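ABC transporter substrate-binding protein (Bradyrhizobium japonicum, PDB 4I1D) probably serves as the periplasmic solute-binding component of an ABC transporter, in a family generally linked to polyamines such as putrescine and spermidine. Local coordinates at residues Asp41-Ile46 with Gly74-Leu79; Lys47-Ser52 with Cys234-Ala239. All coordinates share one frame; numbering follows the deposited sequence.

Contact 1 of 2, residues Asp41-Ile46 with Gly74-Leu79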
loop_
_atom_site.group_PDB
_atom_site.type_symbol
_atom_site.label_atom_id
_atom_site.label_comp_id
_atom_site.label_asym_id
_atom_site.label_seq_id
_atom_site.Cartn_x
_atom_site.Cartn_y
_atom_site.Cartn_z
ATOM N N ASP A 41 0.093 -19.094 -21.949
ATOM C CA ASP A 41 -1.058 -18.333 -22.424
ATOM C C ASP A 41 -0.599 -17.272 -23.413
ATOM O O ASP A 41 0.094 -16.319 -23.052
ATOM C CB ASP A 41 -1.806 -17.686 -21.250
ATOM C CG ASP A 41 -2.926 -16.751 -21.706
ATOM O OD1 ASP A 41 -3.354 -16.849 -22.878
ATOM O OD2 ASP A 41 -3.383 -15.923 -20.885
ATOM N N ALA A 42 -1.012 -17.431 -24.663
ATOM C CA ALA A 42 -0.501 -16.595 -25.737
ATOM C C ALA A 42 -1.185 -15.238 -25.845
ATOM O O ALA A 42 -0.669 -14.335 -26.491
ATOM C CB ALA A 42 -0.622 -17.325 -27.045
ATOM N N TRP A 43 -2.346 -15.082 -25.228
ATOM C CA TRP A 43 -3.177 -13.942 -25.605
ATOM C C TRP A 43 -2.693 -12.554 -25.188
ATOM O O TRP A 43 -2.722 -11.624 -25.997
ATOM C CB TRP A 43 -4.666 -14.227 -25.367
ATOM C CG TRP A 43 -5.084 -15.185 -26.432
ATOM C CD1 TRP A 43 -5.007 -16.548 -26.386
ATOM C CD2 TRP A 43 -5.531 -14.853 -27.757
ATOM N NE1 TRP A 43 -5.423 -17.088 -27.582
ATOM C CE2 TRP A 43 -5.750 -16.071 -28.441
ATOM C CE3 TRP A 43 -5.794 -13.648 -28.420
ATOM C CZ2 TRP A 43 -6.220 -16.118 -29.760
ATOM C CZ3 TRP A 43 -6.258 -13.696 -29.733
ATOM C CH2 TRP A 43 -6.467 -14.923 -30.386
ATOM N N PRO A 44 -2.192 -12.414 -23.957
ATOM C CA PRO A 44 -1.641 -11.089 -23.651
ATOM C C PRO A 44 -0.568 -10.687 -24.664
ATOM O O PRO A 44 -0.505 -9.522 -25.062
ATOM C CB PRO A 44 -1.043 -11.275 -22.252
ATOM C CG PRO A 44 -1.888 -12.360 -21.638
ATOM C CD PRO A 44 -2.174 -13.312 -22.788
ATOM N N ALA A 45 0.243 -11.649 -25.100
ATOM C CA ALA A 45 1.317 -11.358 -26.039
ATOM C C ALA A 45 0.772 -11.058 -27.432
ATOM O O ALA A 45 1.254 -10.160 -28.122
ATOM C CB ALA A 45 2.310 -12.512 -26.090
ATOM N N ILE A 46 -0.229 -11.821 -27.850
ATOM C CA ILE A 46 -0.853 -11.586 -29.142
ATOM C C ILE A 46 -1.403 -10.161 -29.196
ATOM O O ILE A 46 -1.234 -9.464 -30.198
ATOM C CB ILE A 46 -1.971 -12.603 -29.423
ATOM C CG1 ILE A 46 -1.370 -13.966 -29.776
ATOM C CG2 ILE A 46 -2.853 -12.138 -30.560
ATOM C CD1 ILE A 46 -2.393 -15.096 -29.715
ATOM N N GLY A 74 -10.428 -8.412 -33.776
ATOM C CA GLY A 74 -9.531 -8.041 -34.860
ATOM C C GLY A 74 -8.067 -8.430 -34.654
ATOM O O GLY A 74 -7.172 -7.809 -35.229
ATOM N N LEU A 75 -7.815 -9.461 -33.852
ATOM C CA LEU A 75 -6.441 -9.829 -33.509
ATOM C C LEU A 75 -5.892 -10.962 -34.360
ATOM O O LEU A 75 -4.681 -11.156 -34.429
ATOM C CB LEU A 75 -6.329 -10.214 -32.036
ATOM C CG LEU A 75 -6.540 -9.120 -30.994
ATOM C CD1 LEU A 75 -6.921 -9.757 -29.659
ATOM C CD2 LEU A 75 -5.307 -8.249 -30.854
ATOM N N ILE A 76 -6.777 -11.719 -34.994
ATOM C CA ILE A 76 -6.340 -12.792 -35.881
ATOM C C ILE A 76 -7.050 -12.711 -37.230
ATOM O O ILE A 76 -8.121 -12.108 -37.349
ATOM C CB ILE A 76 -6.533 -14.190 -35.245
ATOM C CG1 ILE A 76 -7.972 -14.377 -34.781
ATOM C CG2 ILE A 76 -5.582 -14.388 -34.058
ATOM C CD1 ILE A 76 -8.256 -15.782 -34.269
ATOM N N GLU A 77 -6.445 -13.325 -38.239
ATOM C CA GLU A 77 -6.913 -13.185 -39.613
ATOM C C GLU A 77 -8.220 -13.914 -39.868
ATOM O O GLU A 77 -8.431 -15.021 -39.372
ATOM C CB GLU A 77 -5.850 -13.692 -40.599
ATOM C CG GLU A 77 -4.573 -12.862 -40.655
ATOM C CD GLU A 77 -4.695 -11.653 -41.562
ATOM O OE1 GLU A 77 -5.682 -11.582 -42.325
ATOM O OE2 GLU A 77 -3.802 -10.775 -41.513
ATOM N N LYS A 78 -9.098 -13.281 -40.639
ATOM C CA LYS A 78 -10.241 -13.978 -41.201
ATOM C C LYS A 78 -9.670 -14.927 -42.241
ATOM O O LYS A 78 -8.990 -14.496 -43.161
ATOM C CB LYS A 78 -11.196 -12.985 -41.856
ATOM C CG LYS A 78 -12.664 -13.168 -41.468
ATOM C CD LYS A 78 -13.469 -11.915 -41.809
ATOM C CE LYS A 78 -12.787 -10.661 -41.247
ATOM N NZ LYS A 78 -13.358 -9.381 -41.773
ATOM N N LEU A 79 -9.912 -16.221 -42.086
ATOM C CA LEU A 79 -9.309 -17.200 -42.984
ATOM C C LEU A 79 -10.072 -17.372 -44.299
ATOM O O LEU A 79 -11.300 -17.511 -44.307
ATOM C CB LEU A 79 -9.161 -18.553 -42.289
ATOM C CG LEU A 79 -8.244 -18.599 -41.065
ATOM C CD1 LEU A 79 -8.157 -20.024 -40.534
ATOM C CD2 LEU A 79 -6.865 -18.057 -41.414
#

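Contact 2 of 2, residues Lys47-Ser52 with Cys234-Ala239. With SO4 (sulfate ion), chain L; SO4 (sulfate ion), chain I; SO4 (sulfate ion), chain B.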
loop_
_atom_site.group_PDB
_atom_site.type_symbol
_atom_site.label_atom_id
_atom_site.label_comp_id
_atom_site.label_asym_id
_atom_site.label_seq_id
_atom_site.Cartn_x
_atom_site.Cartn_y
_atom_site.Cartn_z
ATOM N N LYS A 47 -2.041 -9.720 -28.114
ATOM C CA LYS A 47 -2.590 -8.370 -28.086
ATOM C C LYS A 47 -1.474 -7.357 -28.307
ATOM O O LYS A 47 -1.607 -6.429 -29.107
ATOM C CB LYS A 47 -3.294 -8.073 -26.760
ATOM C CG LYS A 47 -4.579 -8.845 -26.536
ATOM C CD LYS A 47 -5.348 -8.245 -25.372
ATOM C CE LYS A 47 -6.617 -9.015 -25.086
ATOM N NZ LYS A 47 -7.464 -8.288 -24.103
ATOM N N THR A 48 -0.375 -7.536 -27.588
ATOM C CA THR A 48 0.712 -6.576 -27.653
ATOM C C THR A 48 1.347 -6.618 -29.036
ATOM O O THR A 48 1.592 -5.579 -29.652
ATOM C CB THR A 48 1.769 -6.863 -26.585
ATOM O OG1 THR A 48 1.199 -6.636 -25.291
ATOM C CG2 THR A 48 2.972 -5.956 -26.772
ATOM N N GLN A 49 1.585 -7.830 -29.522
ATOM C CA GLN A 49 2.228 -8.032 -30.817
ATOM C C GLN A 49 1.403 -7.427 -31.946
ATOM O O GLN A 49 1.909 -6.640 -32.749
ATOM C CB GLN A 49 2.455 -9.523 -31.084
ATOM C CG GLN A 49 3.535 -10.162 -30.220
ATOM C CD GLN A 49 4.037 -11.468 -30.811
ATOM O OE1 GLN A 49 3.921 -11.698 -32.014
ATOM N NE2 GLN A 49 4.604 -12.328 -29.970
ATOM N N VAL A 50 0.127 -7.790 -31.996
ATOM C CA VAL A 50 -0.746 -7.314 -33.062
ATOM C C VAL A 50 -0.970 -5.809 -32.939
ATOM O O VAL A 50 -0.995 -5.094 -33.936
ATOM C CB VAL A 50 -2.064 -8.086 -33.082
ATOM C CG1 VAL A 50 -3.073 -7.419 -34.014
ATOM C CG2 VAL A 50 -1.800 -9.543 -33.483
ATOM N N GLY A 51 -1.096 -5.325 -31.709
ATOM C CA GLY A 51 -1.288 -3.906 -31.475
ATOM C C GLY A 51 -0.148 -3.061 -32.017
ATOM O O GLY A 51 -0.330 -1.882 -32.325
ATOM N N SER A 52 1.032 -3.669 -32.140
ATOM C CA SER A 52 2.226 -2.964 -32.608
ATOM C C SER A 52 2.264 -2.882 -34.134
ATOM O O SER A 52 3.013 -2.085 -34.704
ATOM C CB SER A 52 3.494 -3.661 -32.110
ATOM O OG SER A 52 3.668 -4.915 -32.768
ATOM N N CYS A 234 -4.633 -20.518 -35.603
ATOM C CA CYS A 234 -5.047 -19.229 -36.154
ATOM C C CYS A 234 -3.789 -18.445 -36.490
ATOM O O CYS A 234 -2.695 -18.808 -36.059
ATOM C CB CYS A 234 -5.878 -18.444 -35.147
ATOM S SG CYS A 234 -5.017 -18.212 -33.560
ATOM N N ILE A 235 -3.949 -17.368 -37.252
ATOM C CA ILE A 235 -2.829 -16.613 -37.783
ATOM C C ILE A 235 -2.966 -15.194 -37.294
ATOM O O ILE A 235 -4.054 -14.624 -37.364
ATOM C CB ILE A 235 -2.862 -16.610 -39.322
ATOM C CG1 ILE A 235 -2.773 -18.039 -39.858
ATOM C CG2 ILE A 235 -1.758 -15.725 -39.894
ATOM C CD1 ILE A 235 -2.926 -18.131 -41.375
ATOM N N LEU A 236 -1.879 -14.616 -36.792
ATOM C CA LEU A 236 -1.951 -13.259 -36.253
ATOM C C LEU A 236 -2.261 -12.253 -37.344
ATOM O O LEU A 236 -1.760 -12.361 -38.463
ATOM C CB LEU A 236 -0.672 -12.866 -35.504
ATOM C CG LEU A 236 -0.593 -13.353 -34.052
ATOM C CD1 LEU A 236 -0.287 -14.815 -34.031
ATOM C CD2 LEU A 236 0.457 -12.595 -33.263
ATOM N N LYS A 237 -3.112 -11.287 -37.024
ATOM C CA LYS A 237 -3.344 -10.168 -37.925
ATOM C C LYS A 237 -2.014 -9.426 -38.109
ATOM O O LYS A 237 -1.371 -9.041 -37.135
ATOM C CB LYS A 237 -4.406 -9.236 -37.339
ATOM C CG LYS A 237 -5.203 -8.460 -38.372
ATOM C CD LYS A 237 -6.053 -9.395 -39.218
ATOM C CE LYS A 237 -6.949 -8.618 -40.169
ATOM N NZ LYS A 237 -7.928 -7.764 -39.436
ATOM N N GLY A 238 -1.591 -9.245 -39.354
ATOM C CA GLY A 238 -0.326 -8.581 -39.623
ATOM C C GLY A 238 0.887 -9.498 -39.529
ATOM O O GLY A 238 2.026 -9.032 -39.459
ATOM N N ALA A 239 0.647 -10.806 -39.527
ATOM C CA ALA A 239 1.733 -11.782 -39.485
ATOM C C ALA A 239 2.742 -11.524 -40.606
ATOM O O ALA A 239 2.360 -11.337 -41.762
ATOM C CB ALA A 239 1.179 -13.201 -39.571
HETATM S S SO4 L . -6.042 -5.908 -21.918
HETATM O O1 SO4 L . -4.826 -6.729 -22.110
HETATM O O2 SO4 L . -5.913 -4.646 -22.680
HETATM O O3 SO4 L . -7.224 -6.655 -22.401
HETATM O O4 SO4 L . -6.204 -5.600 -20.480
HETATM S S SO4 I . -10.088 -9.826 -22.684
HETATM O O1 SO4 I . -8.705 -10.150 -22.341
HETATM O O2 SO4 I . -10.120 -8.737 -23.661
HETATM O O3 SO4 I . -10.733 -11.012 -23.249
HETATM O O4 SO4 I . -10.789 -9.407 -21.472
HETATM S S SO4 B . 3.648 -8.774 -22.743
HETATM O O1 SO4 B . 3.385 -8.963 -24.168
HETATM O O2 SO4 B . 3.726 -7.344 -22.441
HETATM O O3 SO4 B . 2.569 -9.372 -21.960
HETATM O O4 SO4 B . 4.909 -9.424 -22.395
HETATM O O HOH W 1 -0.613 -6.286 -36.922
#

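Contact 1 of 2, residues Asp41-Ile46 with Gly74-Leu79
Trp43 swings its CG clear of the backbone carbonyl carbon (chi1 -73°) and turns its ring plane about square to the CA-CB-CG plane (chi2 88°), while Leu75 and Ile76 bring aliphatic branches to meet the far end of the indole. The contact lies in the first lobe of a periplasmic binding protein fold, where helix 43-51 packs on the loop following helix 64-72. The indole and Ile46 of the helix pack on Leu75 and Ile76. Leu75 CD1 sits at the ring edge, near its plane, 4.0 Å from Trp43 CZ3. Ile76 crosses the indole at about a right angle: its CG1 stands between the backbone N and the carbonyl carbon (chi1 54°), which leaves CG2 directed at the indole, oblique to the ring, 3.8 Å from Trp43 CH2. One turn along the helix, Ile46 serves both sides. Its CG2 rests 4.2 Å from Leu75 CB, and its CD1 lies 3.6 Å above the plane of the Trp43 ring, over the ring centre. All four touching residues are buried, and no hydrogen bond passes between the segments. The polar edge of the indole is satisfied by NE1 bonding to Thr62 OG1, and the ring of Tyr66 also meets Trp43. Pro309 of a second subunit packs against Leu75. Gly74, with its positive phi, closes the preceding helix in a Schellman motif just before the chain reaches Leu75. In the turn leading into helix 43-51, Trp43 N donates a nearly straight capping bond of 3.1 Å to Asp41 OD1, which it meets from above the carboxylate plane.

Contact 2 of 2, residues Lys47-Ser52 with Cys234-Ala239
Val50 wedges both of its methyl groups against the chain leaving strand 219-235, and Leu236 and Lys237 receive them. With CG1 opposite the backbone N (chi1 169°), both methyls of the valine face Lys237: CG2 lies 3.7 Å from Lys237 O, and CG1 reaches Lys237 CB at 4.0 Å. The same CG2 also meets Leu236 CD2 at 3.8 Å, the two side chains crossing at a slant. That leucine methyl is shared, since Gln49 OE1 comes within 3.8 Å of Leu236 CD2. This amide oxygen has its polar need met elsewhere, by the backbone N of Trp57. Cutting Val50 back to an alanine removes both methyls and would probably leave a gap beside Leu236 CD2 and Lys237 O. Towards the surface the contact becomes looser. Lys237 gives Val50 only the root of its side chain and then bends away into solvent, and a water bridges the outer side by donating to Lys237 O (2.9 Å) and to Val50 O (3.2 Å), where the segments form no direct hydrogen bond. Away from the turn, Lys47 reaches bound sulfates: extended beyond CG, it grips the sulfate of chain I through two oxygens, with Lys47 NZ 2.7 Å from O2 and 2.8 Å from O1 of that ion. A second sulfate lies beside the same amine. These ions probably come from the crystallisation liquor. On the packed side, Leu236 to Ala239 form a type II beta turn, closed by Ala239 N to Leu236 O, with Gly238 taking the positive phi at its third position. The whole is a helix laid over a strand-ending beta turn within the alpha/beta lobe of a periplasmic binding protein.

From the N terminus, residues 41-46 and 47-52 follow directly on one another along helix 43-51, so one helix supplies the first half of both contacts. Contact 1 closes a short loop of 27 residues that includes strand 59-63 and helix 64-72. Contact 2 closes a far longer one of 181 residues, which takes in the D-malate pocket residues, among them Thr185 and Arg208, before strand 219-235 returns beside strand 59-63. Because their segments alternate, the loops cross. Their second halves are joined by probable backbone hydrogen bonds, Glu77 N to Ile235 O (2.9 Å) and Lys237 N to Leu75 O (3.0 Å), tying helix, loop and returning strand into one lobe.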